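Local coordinates for uncharacterized protein (Pseudomonas aeruginosa UCBPP-PA14, PDB 3FD9) that probably represses the type III secretion regulon by disrupting self-association and DNA binding of the activator ExsA until ExsC displaces it, at residues Thr131-Arg134 and Gln135-Lys139; Lys163-Ala166 and Arg167-Gln171; Cys218-Gln221 and Pro222-Leu226. All blocks are in the same frame, centred on the assembly; numbering follows the deposited sequence.

Contact 1. Residues Thr131-Arg134 and Gln135-Lys139; sequences TQSR and QLRIK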
loop_
_atom_site.group_PDB
_atom_site.type_symbol
_atom_site.label_atom_id
_atom_site.label_comp_id
_atom_site.label_asym_id
_atom_site.label_seq_id
_atom_site.Cartn_x
_atom_site.Cartn_y
_atom_site.Cartn_z
ATOM N N THR A 131 -11.824 -11.229 -7.116
ATOM C CA THR A 131 -11.639 -10.059 -7.966
ATOM C C THR A 131 -12.846 -9.797 -8.874
ATOM O O THR A 131 -13.393 -8.698 -8.884
ATOM C CB THR A 131 -10.395 -10.231 -8.853
ATOM O OG1 THR A 131 -9.240 -10.403 -8.026
ATOM C CG2 THR A 131 -10.204 -9.019 -9.759
ATOM N N GLN A 132 -13.246 -10.800 -9.647
ATOM C CA GLN A 132 -14.410 -10.674 -10.516
ATOM C C GLN A 132 -15.619 -10.256 -9.699
ATOM O O GLN A 132 -16.469 -9.498 -10.164
ATOM C CB GLN A 132 -14.698 -11.998 -11.231
ATOM C CG GLN A 132 -16.103 -12.111 -11.842
ATOM C CD GLN A 132 -16.266 -11.315 -13.133
ATOM O OE1 GLN A 132 -15.403 -10.514 -13.501
ATOM N NE2 GLN A 132 -17.377 -11.539 -13.829
ATOM N N SER A 133 -15.688 -10.756 -8.472
ATOM C CA SER A 133 -16.781 -10.422 -7.570
ATOM C C SER A 133 -16.714 -8.947 -7.198
ATOM O O SER A 133 -17.686 -8.210 -7.363
ATOM C CB SER A 133 -16.706 -11.286 -6.315
ATOM O OG SER A 133 -17.874 -11.135 -5.532
ATOM N N ARG A 134 -15.554 -8.528 -6.699
ATOM C CA ARG A 134 -15.313 -7.137 -6.351
ATOM C C ARG A 134 -15.667 -6.253 -7.531
ATOM O O ARG A 134 -16.392 -5.270 -7.391
ATOM C CB ARG A 134 -13.846 -6.928 -5.982
ATOM C CG ARG A 134 -13.598 -5.738 -5.076
ATOM C CD ARG A 134 -13.586 -6.148 -3.604
ATOM N NE ARG A 134 -14.486 -7.266 -3.314
ATOM C CZ ARG A 134 -15.758 -7.137 -2.938
ATOM N NH1 ARG A 134 -16.296 -5.931 -2.804
ATOM N NH2 ARG A 134 -16.492 -8.218 -2.698
ATOM N N GLN A 135 -15.152 -6.619 -8.700
ATOM C CA GLN A 135 -15.385 -5.863 -9.925
ATOM C C GLN A 135 -16.866 -5.657 -10.205
ATOM O O GLN A 135 -17.276 -4.593 -10.668
ATOM C CB GLN A 135 -14.711 -6.550 -11.117
ATOM C CG GLN A 135 -13.216 -6.346 -11.149
ATOM C CD GLN A 135 -12.850 -4.889 -10.966
ATOM O OE1 GLN A 135 -13.532 -3.998 -11.479
ATOM N NE2 GLN A 135 -11.774 -4.633 -10.225
ATOM N N LEU A 136 -17.664 -6.677 -9.923
ATOM C CA LEU A 136 -19.101 -6.588 -10.139
ATOM C C LEU A 136 -19.770 -5.655 -9.124
ATOM O O LEU A 136 -20.810 -5.066 -9.413
ATOM C CB LEU A 136 -19.742 -7.977 -10.098
ATOM C CG LEU A 136 -19.383 -8.956 -11.217
ATOM C CD1 LEU A 136 -19.996 -10.321 -10.942
ATOM C CD2 LEU A 136 -19.837 -8.430 -12.565
ATOM N N ARG A 137 -19.181 -5.523 -7.940
ATOM C CA ARG A 137 -19.720 -4.610 -6.937
ATOM C C ARG A 137 -19.423 -3.170 -7.330
ATOM O O ARG A 137 -20.314 -2.324 -7.335
ATOM C CB ARG A 137 -19.160 -4.917 -5.549
ATOM C CG ARG A 137 -19.389 -6.351 -5.112
ATOM C CD ARG A 137 -19.270 -6.522 -3.605
ATOM N NE ARG A 137 -19.218 -7.935 -3.235
ATOM C CZ ARG A 137 -20.277 -8.739 -3.189
ATOM N NH1 ARG A 137 -21.484 -8.273 -3.487
ATOM N NH2 ARG A 137 -20.129 -10.013 -2.845
ATOM N N ILE A 138 -18.166 -2.897 -7.662
ATOM C CA ILE A 138 -17.787 -1.598 -8.204
ATOM C C ILE A 138 -18.661 -1.271 -9.410
ATOM O O ILE A 138 -18.985 -0.116 -9.667
ATOM C CB ILE A 138 -16.308 -1.578 -8.643
ATOM C CG1 ILE A 138 -15.388 -1.340 -7.443
ATOM C CG2 ILE A 138 -16.079 -0.499 -9.686
ATOM C CD1 ILE A 138 -15.385 -2.460 -6.417
ATOM N N LYS A 139 -19.050 -2.310 -10.139
ATOM C CA LYS A 139 -19.822 -2.151 -11.361
ATOM C C LYS A 139 -21.297 -1.910 -11.050
ATOM O O LYS A 139 -22.036 -1.394 -11.883
ATOM C CB LYS A 139 -19.654 -3.392 -12.247
ATOM C CG LYS A 139 -19.622 -3.119 -13.753
ATOM C CD LYS A 139 -20.987 -3.304 -14.408
ATOM C CE LYS A 139 -20.865 -3.293 -15.931
ATOM N NZ LYS A 139 -22.153 -3.601 -16.622
#
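Leu-136 folds back over the turn that carries Gln-132, four residues earlier on the same face of helix 119-147, the first arm of the ExsD helical hairpin. The backbone bonds are those of alpha-helix, as from Gln-135 N to Thr-131 O (2.7 Å) and from Ile-138 N to Arg-134 O. On this frame the side chains of Gln-132 and Leu-136 slant across each other. Leu-136 holds its CG beside its own backbone N (chi1 -67°), which turns the isobutyl group back along the helix, and its CD1 comes 4.1 Å from Gln-132 NE2. The Gln-132 chain bends at chi2, bringing the amide over toward those methyls. Both residues also touch helix 157-189, the returning arm, at Thr-168 for Gln-132 and at Cys-164 and Gln-165 for Leu-136, while Phe-142 of the second subunit packs on Leu-136.

Round the helix, Arg-134 runs obliquely past Arg-137, their guanidinium planes 28° apart. The Arg-134 group meets the NE end of Arg-137 at an edge, near its plane. Since both bring N-H groups to that meeting, this is a like-charge approach, and the exact spacing in the model is doubtful. The Ser-133 hydroxyl lies oblique to the Arg-137 guanidinium, with OG 3.7 Å from NH2, but its hydrogen bond is to Gln-165 on the other arm. Thr-131 OG1, by contrast, stays with its own helix and bonds Val-127 O one turn back. Farther round, Ile-138 crosses Arg-134 at about a right angle. There the aliphatic part of the arginine supplies the contact, and Arg-134 CG stands 4.0 Å from Ile-138 CD1.

Contact 2. Residues Lys163-Ala166 and Arg167-Gln171; sequences KCQA and RTQEQ
Cys-164 O is gripped twice by one residue: Thr-168 N and Thr-168 OG1 each lie 2.9 Å from Cys-164 O. They reach the carbonyl from opposite faces of its plane, both tilted out of it, so the oxygen is held by the usual i to i+4 helix bond and by a side-chain bond of the same span. Thr-168 can do this because its OG1 sits beside its own backbone N (chi1 -67°), pointing back toward the previous turn; the same rotation places CG2 anti to that N. On either side in sequence, Arg-167 N bonds Lys-163 O at 2.7 Å and Gln-169 N bonds Gln-165 O at 2.8 Å. Glu-170 N continues the series to Ala-166 O.

The long side chains of Gln-165 and Gln-169 lie side by side and point the same way, their amide planes 34° apart and their NE2 atoms 3.8 Å from each other.

All of this lies within some two and a half turns of helix 157-189, the return arm of the hairpin. Cys-164, Gln-165 and Thr-168 face helix 119-147, where Gln-165 NE2 finds its hydrogen bond at Ser-133, and Val-146 of the second subunit packs on Cys-164.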
loop_
_atom_site.group_PDB
_atom_site.type_symbol
_atom_site.label_atom_id
_atom_site.label_comp_id
_atom_site.label_asym_id
_atom_site.label_seq_id
_atom_site.Cartn_x
_atom_site.Cartn_y
_atom_site.Cartn_z
ATOM N N LYS A 163 -27.176 -11.998 -12.584
ATOM C CA LYS A 163 -26.760 -13.359 -12.909
ATOM C C LYS A 163 -25.241 -13.519 -12.849
ATOM O O LYS A 163 -24.736 -14.558 -12.425
ATOM C CB LYS A 163 -27.299 -13.793 -14.278
ATOM C CG LYS A 163 -28.811 -13.960 -14.319
ATOM C CD LYS A 163 -29.259 -15.009 -15.341
ATOM C CE LYS A 163 -29.311 -14.459 -16.765
ATOM N NZ LYS A 163 -27.980 -14.444 -17.433
ATOM N N CYS A 164 -24.511 -12.490 -13.268
ATOM C CA CYS A 164 -23.054 -12.541 -13.212
ATOM C C CYS A 164 -22.587 -12.755 -11.783
ATOM O O CYS A 164 -21.742 -13.610 -11.520
ATOM C CB CYS A 164 -22.432 -11.265 -13.779
ATOM S SG CYS A 164 -22.408 -11.188 -15.579
ATOM N N GLN A 165 -23.142 -11.971 -10.865
ATOM C CA GLN A 165 -22.777 -12.074 -9.460
ATOM C C GLN A 165 -23.252 -13.408 -8.895
ATOM O O GLN A 165 -22.528 -14.071 -8.153
ATOM C CB GLN A 165 -23.363 -10.908 -8.660
ATOM C CG GLN A 165 -22.852 -10.826 -7.229
ATOM C CD GLN A 165 -21.393 -10.408 -7.148
ATOM O OE1 GLN A 165 -21.032 -9.295 -7.533
ATOM N NE2 GLN A 165 -20.548 -11.297 -6.633
ATOM N N ALA A 166 -24.471 -13.797 -9.259
ATOM C CA ALA A 166 -25.025 -15.082 -8.842
ATOM C C ALA A 166 -24.118 -16.232 -9.276
ATOM O O ALA A 166 -23.660 -17.013 -8.448
ATOM C CB ALA A 166 -26.433 -15.268 -9.402
ATOM N N ARG A 167 -23.866 -16.329 -10.578
ATOM C CA ARG A 167 -22.976 -17.350 -11.112
ATOM C C ARG A 167 -21.654 -17.345 -10.357
ATOM O O ARG A 167 -21.250 -18.356 -9.783
ATOM C CB ARG A 167 -22.728 -17.120 -12.604
ATOM C CG ARG A 167 -21.591 -17.951 -13.187
ATOM C CD ARG A 167 -21.879 -19.447 -13.126
ATOM N NE ARG A 167 -23.107 -19.804 -13.835
ATOM C CZ ARG A 167 -24.222 -20.223 -13.242
ATOM N NH1 ARG A 167 -24.265 -20.351 -11.921
ATOM N NH2 ARG A 167 -25.293 -20.521 -13.968
ATOM N N THR A 168 -20.985 -16.199 -10.360
ATOM C CA THR A 168 -19.724 -16.052 -9.652
ATOM C C THR A 168 -19.860 -16.617 -8.250
ATOM O O THR A 168 -18.997 -17.351 -7.783
ATOM C CB THR A 168 -19.286 -14.578 -9.571
ATOM O OG1 THR A 168 -18.965 -14.103 -10.883
ATOM C CG2 THR A 168 -18.064 -14.441 -8.677
ATOM N N GLN A 169 -20.967 -16.286 -7.597
ATOM C CA GLN A 169 -21.216 -16.729 -6.233
ATOM C C GLN A 169 -21.337 -18.247 -6.147
ATOM O O GLN A 169 -20.898 -18.858 -5.172
ATOM C CB GLN A 169 -22.486 -16.073 -5.690
ATOM C CG GLN A 169 -22.424 -15.720 -4.216
ATOM C CD GLN A 169 -21.313 -14.730 -3.904
ATOM O OE1 GLN A 169 -20.133 -15.092 -3.860
ATOM N NE2 GLN A 169 -21.688 -13.472 -3.679
ATOM N N GLU A 170 -21.935 -18.852 -7.170
ATOM C CA GLU A 170 -22.141 -20.296 -7.186
ATOM C C GLU A 170 -20.809 -21.022 -7.189
ATOM O O GLU A 170 -20.580 -21.921 -6.382
ATOM C CB GLU A 170 -22.949 -20.726 -8.413
ATOM C CG GLU A 170 -24.193 -19.892 -8.693
ATOM C CD GLU A 170 -25.325 -20.148 -7.710
ATOM O OE1 GLU A 170 -25.050 -20.595 -6.574
ATOM O OE2 GLU A 170 -26.495 -19.895 -8.078
ATOM N N GLN A 171 -19.929 -20.633 -8.105
ATOM C CA GLN A 171 -18.653 -21.316 -8.244
ATOM C C GLN A 171 -17.753 -21.103 -7.041
ATOM O O GLN A 171 -16.969 -21.976 -6.690
ATOM C CB GLN A 171 -17.942 -20.934 -9.545
ATOM C CG GLN A 171 -18.153 -19.511 -10.005
ATOM C CD GLN A 171 -18.009 -19.380 -11.511
ATOM O OE1 GLN A 171 -17.556 -18.352 -12.022
ATOM N NE2 GLN A 171 -18.388 -20.431 -12.233
#

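Contact 3. Residues Cys218-Gln221 and Pro222-Leu226; sequences CLWQ and PLCRL
Trp-220 takes Leu-223 over one face of its indole at the end of helix 217-223, a short helix of the ExsD C-terminal domain that is kinked at Pro-222. Leu-223 CD2 lies 4.2 Å from the centroid of the six-membered ring and 19° off its normal, a CH-pi contact displaced toward the rim. With CG anti to the backbone N, the Leu-223 side chain carries this CD2 methyl over the indole. On that same side of the indole, but over by the pyrrole half, comes Cys-224. Its SG is 3.8 Å from the five-membered-ring centroid, an oblique sulfur-aromatic contact, 43° off the normal. Within this turn the methyl serves the six-membered ring and the sulfur the five-membered one.

What sets them there is the last turn of backbone. Leu-223 N bonds Leu-219 O at 3.2 Å, and Cys-224 N bonds Trp-220 O at 3.0 Å. Pro-222 has no N-H to give Cys-218 O, so its ring carbons CD and CG lie against that carbonyl instead, and the helix bends there. Cys-224 is the first residue to leave helical geometry.

Farther out, the indole also meets Glu-210 and Ile-212 in a loop and Leu-104 of helix 96-115, while Met-99 of that helix touches Leu-223. Leu-219 and Pro-222 turn to Val-236 on helix 232-241. On the outer side Gln-221 and Arg-225 slant past each other, amide and guanidinium planes 21° apart. The charged end of Arg-225 forms a salt bridge with Asp-229, and what it offers Gln-221 is aliphatic: Arg-225 CD lies 3.9 Å from Gln-221 NE2.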
loop_
_atom_site.group_PDB
_atom_site.type_symbol
_atom_site.label_atom_id
_atom_site.label_comp_id
_atom_site.label_asym_id
_atom_site.label_seq_id
_atom_site.Cartn_x
_atom_site.Cartn_y
_atom_site.Cartn_z
ATOM N N CYS A 218 13.036 -36.051 5.406
ATOM C CA CYS A 218 14.374 -35.663 4.964
ATOM C C CYS A 218 14.557 -34.146 4.911
ATOM O O CYS A 218 15.679 -33.652 4.883
ATOM C CB CYS A 218 14.765 -36.345 3.642
ATOM S SG CYS A 218 13.381 -36.883 2.629
ATOM N N LEU A 219 13.453 -33.411 4.903
ATOM C CA LEU A 219 13.513 -31.970 5.132
ATOM C C LEU A 219 13.629 -31.653 6.623
ATOM O O LEU A 219 14.417 -30.797 7.025
ATOM C CB LEU A 219 12.274 -31.271 4.591
ATOM C CG LEU A 219 12.164 -29.834 5.107
ATOM C CD1 LEU A 219 13.331 -29.013 4.573
ATOM C CD2 LEU A 219 10.825 -29.192 4.749
ATOM N N TRP A 220 12.843 -32.348 7.440
ATOM C CA TRP A 220 12.795 -32.045 8.860
ATOM C C TRP A 220 14.083 -32.368 9.598
ATOM O O TRP A 220 14.551 -31.567 10.402
ATOM C CB TRP A 220 11.622 -32.745 9.539
ATOM C CG TRP A 220 10.987 -31.883 10.594
ATOM C CD1 TRP A 220 11.135 -31.995 11.945
ATOM C CD2 TRP A 220 10.124 -30.753 10.378
ATOM N NE1 TRP A 220 10.408 -31.016 12.582
ATOM C CE2 TRP A 220 9.779 -30.245 11.642
ATOM C CE3 TRP A 220 9.604 -30.134 9.240
ATOM C CZ2 TRP A 220 8.937 -29.149 11.796
ATOM C CZ3 TRP A 220 8.767 -29.043 9.400
ATOM C CH2 TRP A 220 8.444 -28.565 10.662
ATOM N N GLN A 221 14.647 -33.540 9.336
ATOM C CA GLN A 221 15.902 -33.927 9.968
ATOM C C GLN A 221 16.925 -32.779 9.966
ATOM O O GLN A 221 17.368 -32.348 11.033
ATOM C CB GLN A 221 16.455 -35.219 9.350
ATOM C CG GLN A 221 17.976 -35.292 9.240
ATOM C CD GLN A 221 18.663 -35.586 10.562
ATOM O OE1 GLN A 221 18.045 -36.086 11.506
ATOM N NE2 GLN A 221 19.955 -35.281 10.634
ATOM N N PRO A 222 17.278 -32.255 8.779
ATOM C CA PRO A 222 18.237 -31.146 8.720
ATOM C C PRO A 222 17.684 -29.869 9.332
ATOM O O PRO A 222 18.439 -29.074 9.880
ATOM C CB PRO A 222 18.431 -30.924 7.220
ATOM C CG PRO A 222 17.892 -32.141 6.561
ATOM C CD PRO A 222 16.813 -32.649 7.441
ATOM N N LEU A 223 16.378 -29.665 9.226
ATOM C CA LEU A 223 15.778 -28.416 9.675
ATOM C C LEU A 223 15.961 -28.242 11.184
ATOM O O LEU A 223 16.173 -27.132 11.674
ATOM C CB LEU A 223 14.294 -28.359 9.290
ATOM C CG LEU A 223 13.659 -26.967 9.281
ATOM C CD1 LEU A 223 14.284 -26.110 8.204
ATOM C CD2 LEU A 223 12.166 -27.044 9.076
ATOM N N CYS A 224 15.904 -29.346 11.915
ATOM C CA CYS A 224 15.981 -29.299 13.371
ATOM C C CYS A 224 17.411 -29.329 13.863
ATOM O O CYS A 224 17.648 -29.436 15.069
ATOM C CB CYS A 224 15.218 -30.464 13.984
ATOM S SG CYS A 224 13.470 -30.407 13.649
ATOM N N ARG A 225 18.361 -29.236 12.938
ATOM C CA ARG A 225 19.766 -29.297 13.307
ATOM C C ARG A 225 20.526 -28.151 12.692
ATOM O O ARG A 225 21.742 -28.200 12.562
ATOM C CB ARG A 225 20.385 -30.619 12.867
ATOM C CG ARG A 225 19.564 -31.830 13.251
ATOM C CD ARG A 225 20.450 -32.974 13.692
ATOM N NE ARG A 225 20.856 -32.821 15.088
ATOM C CZ ARG A 225 22.072 -32.453 15.485
ATOM N NH1 ARG A 225 23.016 -32.203 14.585
ATOM N NH2 ARG A 225 22.342 -32.341 16.782
ATOM N N LEU A 226 19.809 -27.115 12.300
ATOM C CA LEU A 226 20.458 -26.013 11.624
ATOM C C LEU A 226 21.666 -25.523 12.414
ATOM O O LEU A 226 22.729 -25.260 11.840
ATOM C CB LEU A 226 19.460 -24.875 11.381
ATOM C CG LEU A 226 18.425 -25.203 10.306
ATOM C CD1 LEU A 226 17.398 -24.108 10.182
ATOM C CD2 LEU A 226 19.132 -25.442 8.986
#

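How the contacts relate
Contacts 1 and 2 belong to the two successive arms of one helical hairpin and face each other, with centres 11 Å apart. Ser-133 OG and Gln-165 NE2 join them by a probable hydrogen bond of 2.9 Å. All three contacts are partly buried; at contacts 1 and 2, which also meet the second subunit, glutamine amides and hydroxyls mix with apolar groups. Contact 3 is on the opposite side of the chain's centre, about 30 Å from contact 1 and 31 Å from contact 2 between nearest atoms. No other chain of the assembly touches it. Where the hairpin turns are continuous helix, contact 3 ends one, and its buried side is aromatic and aliphatic.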